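Local coordinates for protein sorbitol-6-phosphate dehydrogenase (Erwinia amylovora CFBP1430, PDB 5O3Z) that probably interconverts sorbitol 6-phosphate and fructose 6-phosphate with a nicotinamide cofactor, as a sorbitol-6-phosphate 2-dehydrogenase of the short-chain dehydrogenase/reductase family, at residues Ala86-Ala98 and Gln114-Glu126. Sequence-based numbering, arbitrary orientation.
Sequences ADLLVYSAGVAKA and QVNLVGYFLCSRE
Y91 lies along helix 106-133 and makes the one hydrogen bond between the two segments, from its OH to V115 O at 2.7 Å. The setting is the Rossmann fold of the short-chain dehydrogenases: strand 88-91 sits in the middle of the parallel sheet, and the helix that follows it runs back across one face, nearly antiparallel to it at 171°. The dense part is around the tyrosine. Its CG stands anti to the backbone N (chi1 -170°), which carries the ring over the helix with one face laid on the backbone of Y120, whose CB gives a CH-pi contact 4.0 Å from the ring centroid. C123 SG makes a sulfur-aromatic contact at the ring edge, where a small, polarisable thiol fits. G119, with no side chain, lets its CA lie 3.1 Å from Y91 OH. V115 O lies in the ring plane and receives the hydroxyl in its own carbonyl plane. The wider pi-type turn at 114-118 falls here, with G119 N bonded to Q114 O, and Y91 thus supplies a partner for V115 O. Toward the start of the strand, L89 CD2 rests on the backbone at C123 and S124, and meets C123 CB at 3.8 Å. Y120 turns its own hydroxyl to T169 of helix 156-176. Beyond the strand, A93 and G94, only partly buried, still pack against V115 and N116; the contact thins at exposed V95, whose CB is directed away from the helix. G94, with positive phi (99°), lets V115 CG1 approach its CA to 3.5 Å. This end is consistent with the family's active site, N116 and K162 matching its Asn and Lys. N116 ND2 bonds S112 O, while N116 OD1 and A93 O, two acceptors not bonded to each other, each take a weak hydrogen bond from K162 NZ; N116 OD1 lies 3.2 Å from G94 CA.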
loop_
_atom_site.group_PDB
_atom_site.type_symbol
_atom_site.label_atom_id
_atom_site.label_comp_id
_atom_site.label_asym_id
_atom_site.label_seq_id
_atom_site.Cartn_x
_atom_site.Cartn_y
_atom_site.Cartn_z
ATOM N N ALA A 86 -22.011 24.562 -8.069
ATOM C CA ALA A 86 -20.619 24.082 -8.180
ATOM C C ALA A 86 -20.629 22.543 -8.235
ATOM O O ALA A 86 -21.364 21.884 -7.491
ATOM C CB ALA A 86 -19.796 24.552 -7.020
ATOM N N ASP A 87 -19.925 22.020 -9.223
ATOM C CA ASP A 87 -19.976 20.568 -9.593
ATOM C C ASP A 87 -18.635 19.817 -9.357
ATOM O O ASP A 87 -18.649 18.639 -8.997
ATOM C CB ASP A 87 -20.411 20.422 -11.046
ATOM C CG ASP A 87 -21.836 20.920 -11.281
ATOM O OD1 ASP A 87 -22.795 20.124 -11.073
ATOM O OD2 ASP A 87 -21.982 22.117 -11.578
ATOM N N LEU A 88 -17.539 20.527 -9.588
ATOM C CA LEU A 88 -16.173 20.037 -9.522
ATOM C C LEU A 88 -15.315 21.048 -8.774
ATOM O O LEU A 88 -15.212 22.220 -9.245
ATOM C CB LEU A 88 -15.603 19.839 -10.920
ATOM C CG LEU A 88 -14.100 19.533 -11.042
ATOM C CD1 LEU A 88 -13.820 18.228 -10.339
ATOM C CD2 LEU A 88 -13.659 19.433 -12.503
ATOM N N LEU A 89 -14.649 20.638 -7.689
ATOM C CA LEU A 89 -13.531 21.428 -7.123
ATOM C C LEU A 89 -12.194 20.828 -7.540
ATOM O O LEU A 89 -11.982 19.624 -7.284
ATOM C CB LEU A 89 -13.620 21.490 -5.583
ATOM C CG LEU A 89 -12.435 22.112 -4.783
ATOM C CD1 LEU A 89 -12.390 23.640 -5.072
ATOM C CD2 LEU A 89 -12.583 21.864 -3.283
ATOM N N VAL A 90 -11.320 21.613 -8.179
ATOM C CA VAL A 90 -9.960 21.255 -8.382
ATOM C C VAL A 90 -9.060 22.085 -7.481
ATOM O O VAL A 90 -9.015 23.325 -7.591
ATOM C CB VAL A 90 -9.539 21.366 -9.852
ATOM C CG1 VAL A 90 -8.120 20.887 -10.057
ATOM C CG2 VAL A 90 -10.488 20.578 -10.720
ATOM N N TYR A 91 -8.313 21.396 -6.595
ATOM C CA TYR A 91 -7.373 22.065 -5.716
ATOM C C TYR A 91 -5.964 21.820 -6.161
ATOM O O TYR A 91 -5.387 20.677 -6.071
ATOM C CB TYR A 91 -7.583 21.695 -4.222
ATOM C CG TYR A 91 -6.767 22.567 -3.259
ATOM C CD1 TYR A 91 -5.436 22.257 -2.896
ATOM C CD2 TYR A 91 -7.325 23.703 -2.715
ATOM C CE1 TYR A 91 -4.729 23.071 -2.025
ATOM C CE2 TYR A 91 -6.617 24.512 -1.871
ATOM C CZ TYR A 91 -5.334 24.230 -1.548
ATOM O OH TYR A 91 -4.750 25.116 -0.667
ATOM N N SER A 92 -5.406 22.891 -6.664
ATOM C CA SER A 92 -4.108 22.868 -7.236
ATOM C C SER A 92 -3.222 23.942 -6.605
ATOM O O SER A 92 -3.197 25.080 -7.030
ATOM C CB SER A 92 -4.275 23.016 -8.744
ATOM O OG SER A 92 -3.008 22.987 -9.335
ATOM N N ALA A 93 -2.445 23.557 -5.615
ATOM C CA ALA A 93 -1.618 24.466 -4.858
ATOM C C ALA A 93 -0.437 23.731 -4.265
ATOM O O ALA A 93 -0.428 22.487 -4.168
ATOM C CB ALA A 93 -2.450 25.111 -3.758
ATOM N N GLY A 94 0.609 24.493 -3.953
ATOM C CA GLY A 94 1.725 24.024 -3.122
ATOM C C GLY A 94 2.938 23.588 -3.906
ATOM O O GLY A 94 2.796 22.923 -4.942
ATOM N N VAL A 95 4.120 23.960 -3.393
ATOM C CA VAL A 95 5.430 23.725 -4.049
ATOM C C VAL A 95 6.440 23.123 -3.043
ATOM O O VAL A 95 6.219 23.151 -1.823
ATOM C CB VAL A 95 6.019 25.010 -4.729
ATOM C CG1 VAL A 95 4.914 25.898 -5.287
ATOM C CG2 VAL A 95 6.900 25.834 -3.792
ATOM N N ALA A 96 7.543 22.595 -3.573
ATOM C CA ALA A 96 8.507 21.842 -2.783
ATOM C C ALA A 96 9.630 22.764 -2.305
ATOM O O ALA A 96 10.182 23.539 -3.095
ATOM C CB ALA A 96 9.073 20.686 -3.607
ATOM N N LYS A 97 9.936 22.695 -1.006
ATOM C CA LYS A 97 11.146 23.317 -0.449
ATOM C C LYS A 97 12.026 22.275 0.260
ATOM O O LYS A 97 11.561 21.583 1.197
ATOM C CB LYS A 97 10.833 24.477 0.512
ATOM C CG LYS A 97 12.098 25.169 1.040
ATOM C CD LYS A 97 13.070 25.591 -0.074
ATOM C CE LYS A 97 14.438 26.047 0.435
ATOM N NZ LYS A 97 14.434 27.482 0.827
ATOM N N ALA A 98 13.291 22.216 -0.176
ATOM C CA ALA A 98 14.198 21.158 0.151
ATOM C C ALA A 98 15.264 21.635 1.121
ATOM O O ALA A 98 15.855 22.702 0.920
ATOM C CB ALA A 98 14.885 20.656 -1.115
ATOM N N GLN A 114 -0.080 24.731 5.479
ATOM C CA GLN A 114 -1.172 25.686 5.206
ATOM C C GLN A 114 -1.628 25.570 3.727
ATOM O O GLN A 114 -2.782 25.368 3.446
ATOM C CB GLN A 114 -0.704 27.137 5.562
ATOM C CG GLN A 114 -0.667 27.471 7.065
ATOM C CD GLN A 114 -1.994 27.192 7.792
ATOM O OE1 GLN A 114 -3.067 27.476 7.285
ATOM N NE2 GLN A 114 -1.919 26.617 8.988
ATOM N N VAL A 115 -0.680 25.669 2.823
ATOM C CA VAL A 115 -0.920 25.724 1.386
ATOM C C VAL A 115 -1.374 24.330 0.896
ATOM O O VAL A 115 -2.390 24.223 0.215
ATOM C CB VAL A 115 0.319 26.239 0.636
ATOM C CG1 VAL A 115 0.107 26.206 -0.878
ATOM C CG2 VAL A 115 0.623 27.683 1.043
ATOM N N ASN A 116 -0.680 23.272 1.331
ATOM C CA ASN A 116 -0.962 21.959 0.777
ATOM C C ASN A 116 -2.087 21.235 1.401
ATOM O O ASN A 116 -2.687 20.375 0.755
ATOM C CB ASN A 116 0.248 21.120 0.829
ATOM C CG ASN A 116 1.209 21.514 -0.201
ATOM O OD1 ASN A 116 0.864 21.427 -1.398
ATOM N ND2 ASN A 116 2.406 21.982 0.199
ATOM N N LEU A 117 -2.401 21.577 2.654
ATOM C CA LEU A 117 -3.321 20.812 3.417
ATOM C C LEU A 117 -4.468 21.599 3.953
ATOM O O LEU A 117 -5.583 21.226 3.714
ATOM C CB LEU A 117 -2.576 20.055 4.543
ATOM C CG LEU A 117 -3.232 18.949 5.352
ATOM C CD1 LEU A 117 -3.908 17.955 4.409
ATOM C CD2 LEU A 117 -2.113 18.286 6.171
ATOM N N VAL A 118 -4.238 22.679 4.716
ATOM C CA VAL A 118 -5.357 23.397 5.291
ATOM C C VAL A 118 -6.225 24.068 4.171
ATOM O O VAL A 118 -7.455 24.111 4.251
ATOM C CB VAL A 118 -4.856 24.448 6.304
ATOM C CG1 VAL A 118 -5.936 25.451 6.648
ATOM C CG2 VAL A 118 -4.302 23.765 7.540
ATOM N N GLY A 119 -5.577 24.552 3.133
ATOM C CA GLY A 119 -6.299 25.095 1.985
ATOM C C GLY A 119 -7.203 24.069 1.373
ATOM O O GLY A 119 -8.324 24.376 0.981
ATOM N N TYR A 120 -6.729 22.817 1.346
ATOM C CA TYR A 120 -7.500 21.762 0.740
ATOM C C TYR A 120 -8.693 21.458 1.585
ATOM O O TYR A 120 -9.776 21.253 1.061
ATOM C CB TYR A 120 -6.612 20.546 0.405
ATOM C CG TYR A 120 -7.340 19.288 -0.122
ATOM C CD1 TYR A 120 -8.442 19.365 -0.964
ATOM C CD2 TYR A 120 -6.823 18.022 0.120
ATOM C CE1 TYR A 120 -9.084 18.218 -1.446
ATOM C CE2 TYR A 120 -7.445 16.857 -0.346
ATOM C CZ TYR A 120 -8.555 16.969 -1.158
ATOM O OH TYR A 120 -9.169 15.876 -1.655
ATOM N N PHE A 121 -8.520 21.459 2.914
ATOM C CA PHE A 121 -9.609 21.250 3.863
ATOM C C PHE A 121 -10.618 22.442 3.721
ATOM O O PHE A 121 -11.789 22.233 3.542
ATOM C CB PHE A 121 -8.993 21.116 5.288
ATOM C CG PHE A 121 -9.925 21.375 6.394
ATOM C CD1 PHE A 121 -10.763 20.418 6.848
ATOM C CD2 PHE A 121 -9.992 22.653 6.964
ATOM C CE1 PHE A 121 -11.649 20.678 7.881
ATOM C CE2 PHE A 121 -10.845 22.933 7.988
ATOM C CZ PHE A 121 -11.680 21.940 8.469
ATOM N N LEU A 122 -10.139 23.683 3.729
ATOM C CA LEU A 122 -11.124 24.773 3.641
ATOM C C LEU A 122 -11.987 24.755 2.380
ATOM O O LEU A 122 -13.252 24.800 2.473
ATOM C CB LEU A 122 -10.484 26.085 3.844
ATOM C CG LEU A 122 -10.008 26.230 5.277
ATOM C CD1 LEU A 122 -8.996 27.350 5.253
ATOM C CD2 LEU A 122 -11.216 26.450 6.175
ATOM N N CYS A 123 -11.327 24.644 1.245
ATOM C CA CYS A 123 -11.990 24.502 -0.061
ATOM C C CYS A 123 -12.913 23.338 -0.175
ATOM O O CYS A 123 -14.031 23.494 -0.672
ATOM C CB CYS A 123 -10.979 24.579 -1.219
ATOM S SG CYS A 123 -10.190 26.227 -1.198
ATOM N N SER A 124 -12.540 22.166 0.328
ATOM C CA SER A 124 -13.447 21.020 0.307
ATOM C C SER A 124 -14.717 21.218 1.176
ATOM O O SER A 124 -15.881 20.830 0.796
ATOM C CB SER A 124 -12.653 19.790 0.807
ATOM O OG SER A 124 -11.619 19.541 -0.129
ATOM N N ARG A 125 -14.472 21.779 2.353
ATOM C CA ARG A 125 -15.553 22.101 3.276
ATOM C C ARG A 125 -16.608 22.977 2.633
ATOM O O ARG A 125 -17.794 22.648 2.673
ATOM C CB ARG A 125 -15.057 22.816 4.554
ATOM C CG ARG A 125 -16.167 22.880 5.620
ATOM C CD ARG A 125 -15.678 23.410 6.943
ATOM N NE ARG A 125 -15.350 24.834 6.854
ATOM C CZ ARG A 125 -14.675 25.514 7.777
ATOM N NH1 ARG A 125 -14.187 24.901 8.872
ATOM N NH2 ARG A 125 -14.461 26.802 7.593
ATOM N N GLU A 126 -16.179 24.108 2.110
ATOM C CA GLU A 126 -17.118 25.146 1.634
ATOM C C GLU A 126 -17.818 24.799 0.343
ATOM O O GLU A 126 -19.020 25.108 0.182
ATOM C CB GLU A 126 -16.440 26.515 1.503
ATOM C CG GLU A 126 -15.832 27.023 2.804
ATOM C CD GLU A 126 -16.875 27.169 3.917
ATOM O OE1 GLU A 126 -17.899 27.814 3.652
ATOM O OE2 GLU A 126 -16.716 26.630 5.044
#